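PDB 3LSO: putative membrane anchored protein from Corynebacterium diphtheriae, which is of unknown function but is probably a membrane-tethered surface protein built as an elongated string of all-beta modules. Local coordinates for residues K362-T365 / V369-S372; P380-K383 / K388-E391; G376-E381 / T400-V405. All coordinates share one frame; numbering follows the deposited sequence.

Interaction 1. Residues K362-T365 / V369-S372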
loop_
_atom_site.group_PDB
_atom_site.type_symbol
_atom_site.label_atom_id
_atom_site.label_comp_id
_atom_site.label_asym_id
_atom_site.label_seq_id
_atom_site.Cartn_x
_atom_site.Cartn_y
_atom_site.Cartn_z
ATOM N N LYS B 362 -16.453 -15.536 44.446
ATOM C CA LYS B 362 -17.191 -16.756 44.568
ATOM C C LYS B 362 -17.716 -17.153 43.212
ATOM O O LYS B 362 -18.127 -16.307 42.437
ATOM C CB LYS B 362 -18.232 -16.636 45.676
ATOM C CG LYS B 362 -17.580 -16.962 47.080
ATOM C CD LYS B 362 -18.362 -16.435 48.284
ATOM C CE LYS B 362 -18.081 -17.225 49.592
ATOM N NZ LYS B 362 -16.666 -17.080 50.086
ATOM N N LEU B 363 -17.599 -18.424 42.874
ATOM C CA LEU B 363 -18.074 -18.873 41.585
ATOM C C LEU B 363 -19.541 -19.139 41.700
ATOM O O LEU B 363 -19.930 -20.226 42.090
ATOM C CB LEU B 363 -17.392 -20.170 41.160
ATOM C CG LEU B 363 -17.482 -20.563 39.684
ATOM C CD1 LEU B 363 -16.451 -21.645 39.451
ATOM C CD2 LEU B 363 -18.878 -21.004 39.224
ATOM N N ALA B 364 -20.354 -18.175 41.318
ATOM C CA ALA B 364 -21.785 -18.285 41.504
ATOM C C ALA B 364 -22.510 -18.897 40.316
ATOM O O ALA B 364 -23.481 -19.610 40.504
ATOM C CB ALA B 364 -22.353 -16.929 41.791
ATOM N N THR B 365 -22.077 -18.579 39.102
ATOM C CA THR B 365 -22.779 -19.046 37.912
ATOM C C THR B 365 -22.012 -20.096 37.076
ATOM O O THR B 365 -20.821 -19.900 36.708
ATOM C CB THR B 365 -23.133 -17.887 37.057
ATOM O OG1 THR B 365 -24.058 -17.103 37.787
ATOM C CG2 THR B 365 -23.819 -18.347 35.805
ATOM N N VAL B 369 -26.844 -20.938 34.886
ATOM C CA VAL B 369 -27.498 -21.244 36.128
ATOM C C VAL B 369 -26.734 -20.647 37.296
ATOM O O VAL B 369 -25.537 -20.928 37.462
ATOM C CB VAL B 369 -27.615 -22.767 36.270
ATOM C CG1 VAL B 369 -28.168 -23.191 37.669
ATOM C CG2 VAL B 369 -28.481 -23.294 35.116
ATOM N N PHE B 370 -27.440 -19.829 38.082
ATOM C CA PHE B 370 -26.875 -19.123 39.229
ATOM C C PHE B 370 -27.221 -19.838 40.539
ATOM O O PHE B 370 -28.353 -20.256 40.704
ATOM C CB PHE B 370 -27.452 -17.723 39.233
ATOM C CG PHE B 370 -27.139 -16.909 40.474
ATOM C CD1 PHE B 370 -25.952 -16.169 40.573
ATOM C CD2 PHE B 370 -28.056 -16.828 41.524
ATOM C CE1 PHE B 370 -25.703 -15.388 41.685
ATOM C CE2 PHE B 370 -27.795 -16.063 42.621
ATOM C CZ PHE B 370 -26.622 -15.327 42.699
ATOM N N SER B 371 -26.266 -19.996 41.466
ATOM C CA SER B 371 -26.580 -20.534 42.814
ATOM C C SER B 371 -26.107 -19.543 43.842
ATOM O O SER B 371 -24.903 -19.392 44.025
ATOM C CB SER B 371 -25.865 -21.852 43.090
ATOM O OG SER B 371 -26.006 -22.753 42.017
ATOM N N SER B 372 -27.024 -18.856 44.512
ATOM C CA SER B 372 -26.597 -17.801 45.405
ATOM C C SER B 372 -25.580 -18.315 46.415
ATOM O O SER B 372 -25.864 -19.234 47.180
ATOM C CB SER B 372 -27.781 -17.171 46.131
ATOM O OG SER B 372 -27.352 -16.629 47.370
#
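Phe370 lies across the side chains of Thr365 and Ala364. Its CB starts 3.7 Å from Thr365 OG1, and with CG anti to the backbone N (chi1 171°) and beside the carbonyl carbon, the ring leans toward Ala364. CD1 then meets Thr365 OG1 at 3.5 Å; this hydroxyl oxygen sits at the ring edge, in its plane. One atom further out, CE1 reaches Ala364 CB at 3.7 Å in an apolar contact that is oblique to the ring. From the loop after the hairpin, Asp379 meets the CD2 side of the ring and Pro380 the CD1 side. The backbones form a beta hairpin, strand 361-366 turning into 369-370, with Thr365 and Phe370 as an antiparallel non-hydrogen-bonded pair whose side chains share a face. On its other side, strand 361-366 carries a classic beta bulge, Ala364 and Thr365 both facing Gly395. Next to the pair, Ser371 N donates to Ala364 O (3.0 Å). Thr365 CA approaches Val369 O at 3.4 Å in a CA-H...O contact, and Thr365 CG2 touches the same oxygen at 3.5 Å. Thr365 OG1 itself is hydrogen-bonded to Glu339 OE2.

Interaction 2. Residues P380-K383 / K388-E391; sequences PEWK and KPNE
Trp382 and Lys388 bring the two segments closest, their CA atoms 5.9 Å apart, and no hydrogen bond joins the segments. Both belong to the long loop between strands 369-370 and 394-398; it enters a short 3-10 turn at Trp382 and Lys383 and doubles back, bringing Pro389 onto Trp382 in a CH-pi contact within the loop. Pro389 CG stands over the five-membered ring of Trp382, 3.6 Å from its centroid and 16° off the ring normal. The neighbouring Pro389 CD lies nearer the benzo side, 3.7 Å from Trp382 CE3, and also meets Trp382 CB at 3.8 Å. Pro380 CB takes the opposite face, so prolines lie on both faces of the indole, Pro380 off-centre toward the rim. With CG of Trp382 beside its backbone N (chi1 -71°), the indole enters this slot, and its NE1 is hydrogen-bonded to Glu339 OE1 on strand 335-343, which probably helps to fix the rotation of the ring. On the proline side, the next residue is tied to the fold: Asn390 N bonds to Asn343 OD1, and Asn390 ND2 to Ala344 O. The aliphatic part of Lys388 runs alongside the turn: its CG touches Trp382 O at 3.4 Å, and its CE comes to 3.8 Å from Lys383 O before the chain bends at its last torsion and NZ makes a weak hydrogen bond to Glu385 O.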
loop_
_atom_site.group_PDB
_atom_site.type_symbol
_atom_site.label_atom_id
_atom_site.label_comp_id
_atom_site.label_asym_id
_atom_site.label_seq_id
_atom_site.Cartn_x
_atom_site.Cartn_y
_atom_site.Cartn_z
ATOM N N PRO B 380 -27.819 -12.740 38.152
ATOM C CA PRO B 380 -27.836 -12.082 36.859
ATOM C C PRO B 380 -29.004 -12.537 36.012
ATOM O O PRO B 380 -29.312 -11.921 35.005
ATOM C CB PRO B 380 -26.548 -12.559 36.220
ATOM C CG PRO B 380 -26.346 -13.864 36.780
ATOM C CD PRO B 380 -26.731 -13.718 38.221
ATOM N N GLU B 381 -29.644 -13.620 36.413
ATOM C CA GLU B 381 -30.853 -14.082 35.743
ATOM C C GLU B 381 -30.704 -14.140 34.226
ATOM O O GLU B 381 -31.489 -13.516 33.478
ATOM C CB GLU B 381 -32.049 -13.238 36.144
ATOM C CG GLU B 381 -32.552 -13.579 37.523
ATOM C CD GLU B 381 -33.648 -12.644 37.996
ATOM O OE1 GLU B 381 -33.869 -11.586 37.364
ATOM O OE2 GLU B 381 -34.282 -12.967 39.022
ATOM N N TRP B 382 -29.694 -14.910 33.808
ATOM C CA TRP B 382 -29.340 -15.109 32.414
ATOM C C TRP B 382 -30.422 -15.849 31.686
ATOM O O TRP B 382 -30.506 -15.744 30.480
ATOM C CB TRP B 382 -28.069 -15.943 32.289
ATOM C CG TRP B 382 -26.786 -15.277 32.705
ATOM C CD1 TRP B 382 -26.048 -15.561 33.805
ATOM C CD2 TRP B 382 -26.107 -14.228 32.024
ATOM N NE1 TRP B 382 -24.948 -14.758 33.864
ATOM C CE2 TRP B 382 -24.953 -13.930 32.772
ATOM C CE3 TRP B 382 -26.363 -13.503 30.848
ATOM C CZ2 TRP B 382 -24.032 -12.941 32.377
ATOM C CZ3 TRP B 382 -25.462 -12.532 30.454
ATOM C CH2 TRP B 382 -24.302 -12.257 31.218
ATOM N N LYS B 383 -31.244 -16.600 32.413
ATOM C CA LYS B 383 -32.261 -17.439 31.808
ATOM C C LYS B 383 -33.345 -16.586 31.190
ATOM O O LYS B 383 -34.238 -17.099 30.509
ATOM C CB LYS B 383 -32.864 -18.396 32.848
ATOM C CG LYS B 383 -33.944 -17.760 33.735
ATOM C CD LYS B 383 -33.978 -18.294 35.152
ATOM C CE LYS B 383 -34.982 -17.498 35.986
ATOM N NZ LYS B 383 -35.100 -17.964 37.413
ATOM N N LYS B 388 -27.679 -16.228 25.867
ATOM C CA LYS B 388 -27.247 -16.815 27.161
ATOM C C LYS B 388 -25.834 -17.366 27.091
ATOM O O LYS B 388 -25.416 -17.882 26.046
ATOM C CB LYS B 388 -28.176 -17.968 27.597
ATOM C CG LYS B 388 -29.628 -17.576 27.791
ATOM C CD LYS B 388 -30.603 -18.750 27.602
ATOM C CE LYS B 388 -32.101 -18.304 27.610
ATOM N NZ LYS B 388 -32.633 -17.909 26.269
ATOM N N PRO B 389 -25.111 -17.330 28.221
ATOM C CA PRO B 389 -23.812 -18.016 28.314
ATOM C C PRO B 389 -24.005 -19.508 28.062
ATOM O O PRO B 389 -25.103 -20.013 28.287
ATOM C CB PRO B 389 -23.398 -17.812 29.772
ATOM C CG PRO B 389 -24.380 -16.777 30.336
ATOM C CD PRO B 389 -25.615 -16.908 29.539
ATOM N N ASN B 390 -22.970 -20.207 27.596
ATOM C CA ASN B 390 -23.070 -21.648 27.394
ATOM C C ASN B 390 -22.364 -22.433 28.510
ATOM O O ASN B 390 -21.910 -21.849 29.493
ATOM C CB ASN B 390 -22.549 -22.033 26.007
ATOM C CG ASN B 390 -21.112 -21.610 25.793
ATOM O OD1 ASN B 390 -20.223 -21.905 26.625
ATOM N ND2 ASN B 390 -20.863 -20.909 24.686
ATOM N N GLU B 391 -22.262 -23.752 28.343
ATOM C CA GLU B 391 -21.705 -24.634 29.378
ATOM C C GLU B 391 -20.291 -24.258 29.834
ATOM O O GLU B 391 -19.874 -24.638 30.911
ATOM C CB GLU B 391 -21.736 -26.100 28.913
ATOM C CG GLU B 391 -23.158 -26.638 28.620
ATOM C CD GLU B 391 -23.205 -27.834 27.591
ATOM O OE1 GLU B 391 -22.363 -27.909 26.643
ATOM O OE2 GLU B 391 -24.121 -28.699 27.728
#

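Interaction 3. Residues G376-E381 / T400-V405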
loop_
_atom_site.group_PDB
_atom_site.type_symbol
_atom_site.label_atom_id
_atom_site.label_comp_id
_atom_site.label_asym_id
_atom_site.label_seq_id
_atom_site.Cartn_x
_atom_site.Cartn_y
_atom_site.Cartn_z
ATOM N N GLY B 376 -27.004 -10.815 49.439
ATOM C CA GLY B 376 -26.133 -9.823 48.896
ATOM C C GLY B 376 -25.302 -10.284 47.729
ATOM O O GLY B 376 -24.418 -9.561 47.333
ATOM N N TYR B 377 -25.554 -11.463 47.162
ATOM C CA TYR B 377 -25.035 -11.755 45.826
ATOM C C TYR B 377 -26.193 -11.627 44.884
ATOM O O TYR B 377 -27.264 -12.165 45.159
ATOM C CB TYR B 377 -24.429 -13.157 45.716
ATOM C CG TYR B 377 -23.110 -13.288 46.436
ATOM C CD1 TYR B 377 -23.084 -13.612 47.789
ATOM C CD2 TYR B 377 -21.897 -13.079 45.795
ATOM C CE1 TYR B 377 -21.912 -13.728 48.492
ATOM C CE2 TYR B 377 -20.687 -13.202 46.514
ATOM C CZ TYR B 377 -20.722 -13.531 47.869
ATOM O OH TYR B 377 -19.601 -13.682 48.653
ATOM N N TYR B 378 -25.999 -10.919 43.778
ATOM C CA TYR B 378 -27.115 -10.644 42.870
ATOM C C TYR B 378 -27.193 -11.609 41.692
ATOM O O TYR B 378 -26.239 -11.762 40.952
ATOM C CB TYR B 378 -27.069 -9.207 42.324
ATOM C CG TYR B 378 -27.043 -8.072 43.336
ATOM C CD1 TYR B 378 -27.711 -8.166 44.553
ATOM C CD2 TYR B 378 -26.373 -6.885 43.041
ATOM C CE1 TYR B 378 -27.688 -7.139 45.449
ATOM C CE2 TYR B 378 -26.358 -5.821 43.948
ATOM C CZ TYR B 378 -27.010 -5.970 45.141
ATOM O OH TYR B 378 -26.979 -4.945 46.042
ATOM N N ASP B 379 -28.365 -12.206 41.512
ATOM C CA ASP B 379 -28.646 -13.162 40.445
ATOM C C ASP B 379 -28.715 -12.417 39.107
ATOM O O ASP B 379 -29.586 -11.544 38.932
ATOM C CB ASP B 379 -30.004 -13.828 40.760
ATOM C CG ASP B 379 -30.318 -15.042 39.895
ATOM O OD1 ASP B 379 -29.755 -15.189 38.790
ATOM O OD2 ASP B 379 -31.160 -15.861 40.331
ATOM N N PRO B 380 -27.819 -12.740 38.152
ATOM C CA PRO B 380 -27.836 -12.082 36.859
ATOM C C PRO B 380 -29.004 -12.537 36.012
ATOM O O PRO B 380 -29.312 -11.921 35.005
ATOM C CB PRO B 380 -26.548 -12.559 36.220
ATOM C CG PRO B 380 -26.346 -13.864 36.780
ATOM C CD PRO B 380 -26.731 -13.718 38.221
ATOM N N GLU B 381 -29.644 -13.620 36.413
ATOM C CA GLU B 381 -30.853 -14.082 35.743
ATOM C C GLU B 381 -30.704 -14.140 34.226
ATOM O O GLU B 381 -31.489 -13.516 33.478
ATOM C CB GLU B 381 -32.049 -13.238 36.144
ATOM C CG GLU B 381 -32.552 -13.579 37.523
ATOM C CD GLU B 381 -33.648 -12.644 37.996
ATOM O OE1 GLU B 381 -33.869 -11.586 37.364
ATOM O OE2 GLU B 381 -34.282 -12.967 39.022
ATOM N N THR B 400 -16.209 -9.304 48.533
ATOM C CA THR B 400 -16.334 -8.064 49.318
ATOM C C THR B 400 -17.384 -7.226 48.599
ATOM O O THR B 400 -18.260 -7.774 47.926
ATOM C CB THR B 400 -15.011 -7.299 49.383
ATOM O OG1 THR B 400 -14.507 -7.173 48.047
ATOM C CG2 THR B 400 -13.991 -8.067 50.212
ATOM N N SER B 401 -17.304 -5.912 48.698
ATOM C CA SER B 401 -18.259 -5.085 48.007
ATOM C C SER B 401 -18.153 -5.251 46.500
ATOM O O SER B 401 -17.070 -5.517 45.960
ATOM C CB SER B 401 -18.053 -3.620 48.368
ATOM O OG SER B 401 -18.892 -2.794 47.572
ATOM N N TYR B 402 -19.289 -5.064 45.835
ATOM C CA TYR B 402 -19.369 -4.992 44.378
ATOM C C TYR B 402 -18.784 -3.684 43.819
ATOM O O TYR B 402 -18.846 -3.433 42.597
ATOM C CB TYR B 402 -20.835 -5.085 43.916
ATOM C CG TYR B 402 -21.457 -6.470 43.906
ATOM C CD1 TYR B 402 -20.723 -7.574 43.519
ATOM C CD2 TYR B 402 -22.787 -6.665 44.268
ATOM C CE1 TYR B 402 -21.273 -8.827 43.487
ATOM C CE2 TYR B 402 -23.346 -7.917 44.227
ATOM C CZ TYR B 402 -22.573 -8.999 43.840
ATOM O OH TYR B 402 -23.095 -10.280 43.777
ATOM N N SER B 403 -18.252 -2.833 44.679
ATOM C CA SER B 403 -17.669 -1.614 44.169
ATOM C C SER B 403 -16.246 -1.828 43.654
ATOM O O SER B 403 -15.395 -2.404 44.331
ATOM C CB SER B 403 -17.733 -0.501 45.217
ATOM O OG SER B 403 -19.040 0.053 45.246
ATOM N N VAL B 404 -16.000 -1.350 42.442
ATOM C CA VAL B 404 -14.669 -1.317 41.884
ATOM C C VAL B 404 -14.142 0.052 42.214
ATOM O O VAL B 404 -14.666 1.057 41.751
ATOM C CB VAL B 404 -14.738 -1.552 40.395
ATOM C CG1 VAL B 404 -13.343 -1.432 39.741
ATOM C CG2 VAL B 404 -15.365 -2.917 40.144
ATOM N N VAL B 405 -13.119 0.121 43.038
ATOM C CA VAL B 405 -12.766 1.423 43.586
ATOM C C VAL B 405 -11.777 2.171 42.760
ATOM O O VAL B 405 -11.571 3.358 43.020
ATOM C CB VAL B 405 -12.254 1.378 45.058
ATOM C CG1 VAL B 405 -13.205 0.608 45.938
ATOM C CG2 VAL B 405 -10.879 0.786 45.143
#
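Tyr377 and Tyr402 lie 8.9 Å apart at their CA atoms, and Gly376 and Ser401 9.2 Å, too far for any backbone pairing; the gap between the loop 376-381 and segment 400-405, which carries strand 403-404, is bridged by side chains. Tyr402 does most of this. Its CG lies beside the backbone N (chi1 -78°), and the phenol points across to the backbone of the loop. Its OH approaches Tyr378 N at 3.0 Å, with an angle of 158° at the hydrogen, as the acceptor of a hydrogen bond; the position of this hydroxyl is less certain than the rest, so the bond is tentative. The same OH lies 3.7 Å from Tyr377 CD2, oblique to that ring, the two side chains crossing at about a right angle. Further back, Tyr402 CE2 is 3.7 Å from Gly376 O. This CE2 also lies over one face of the Tyr378 ring, toward its rim, 3.4 Å from Tyr378 CD2. The two ring planes are inclined at 47° with centroids 5.1 Å apart, a skewed aromatic pair. Tyr338 of strand 335-343 adds an edge-to-face contact to each of these rings, and Tyr434 of strand 425-435 touches Tyr378, making a tyrosine cluster against the sheet. Turns shape both segments: Asp379 OD1 accepts from Glu381 N in an Asx turn, from above the carboxylate plane, and Ser401 OG accepts from Ser403 N in an ST turn. The backbone of Tyr402 bonds to Val337 and that of Val404 to Ile335, which ties the segment to strand 335-343. With no charged pair across it, the contact rests mainly on tyrosine ring packing; a polar grip on the loop by the Tyr402 hydroxyl remains doubtful.

Overall arrangement
All three contacts sit at one far end of the elongated chain, each centred 45 to 51 Å from its middle, and all touch the sheet that includes strands 335-343, 361-366 and 394-398. Interaction 1 comes first along the chain; interactions 2 and 3 then start from overlapping segments sharing Pro380 and Glu381. Centres of interactions 1 and 2 are about 11 Å apart, 1 and 3 about 12 Å, and 2 and 3 about 17 Å. Glu339 of strand 335-343 is hydrogen-bonded to residues of both interactions 1 and 2. The long connection between strands 369-370 and 394-398 thus contacts the hairpin, itself and segment 400-405, probably helping to hold this loop against the sheet.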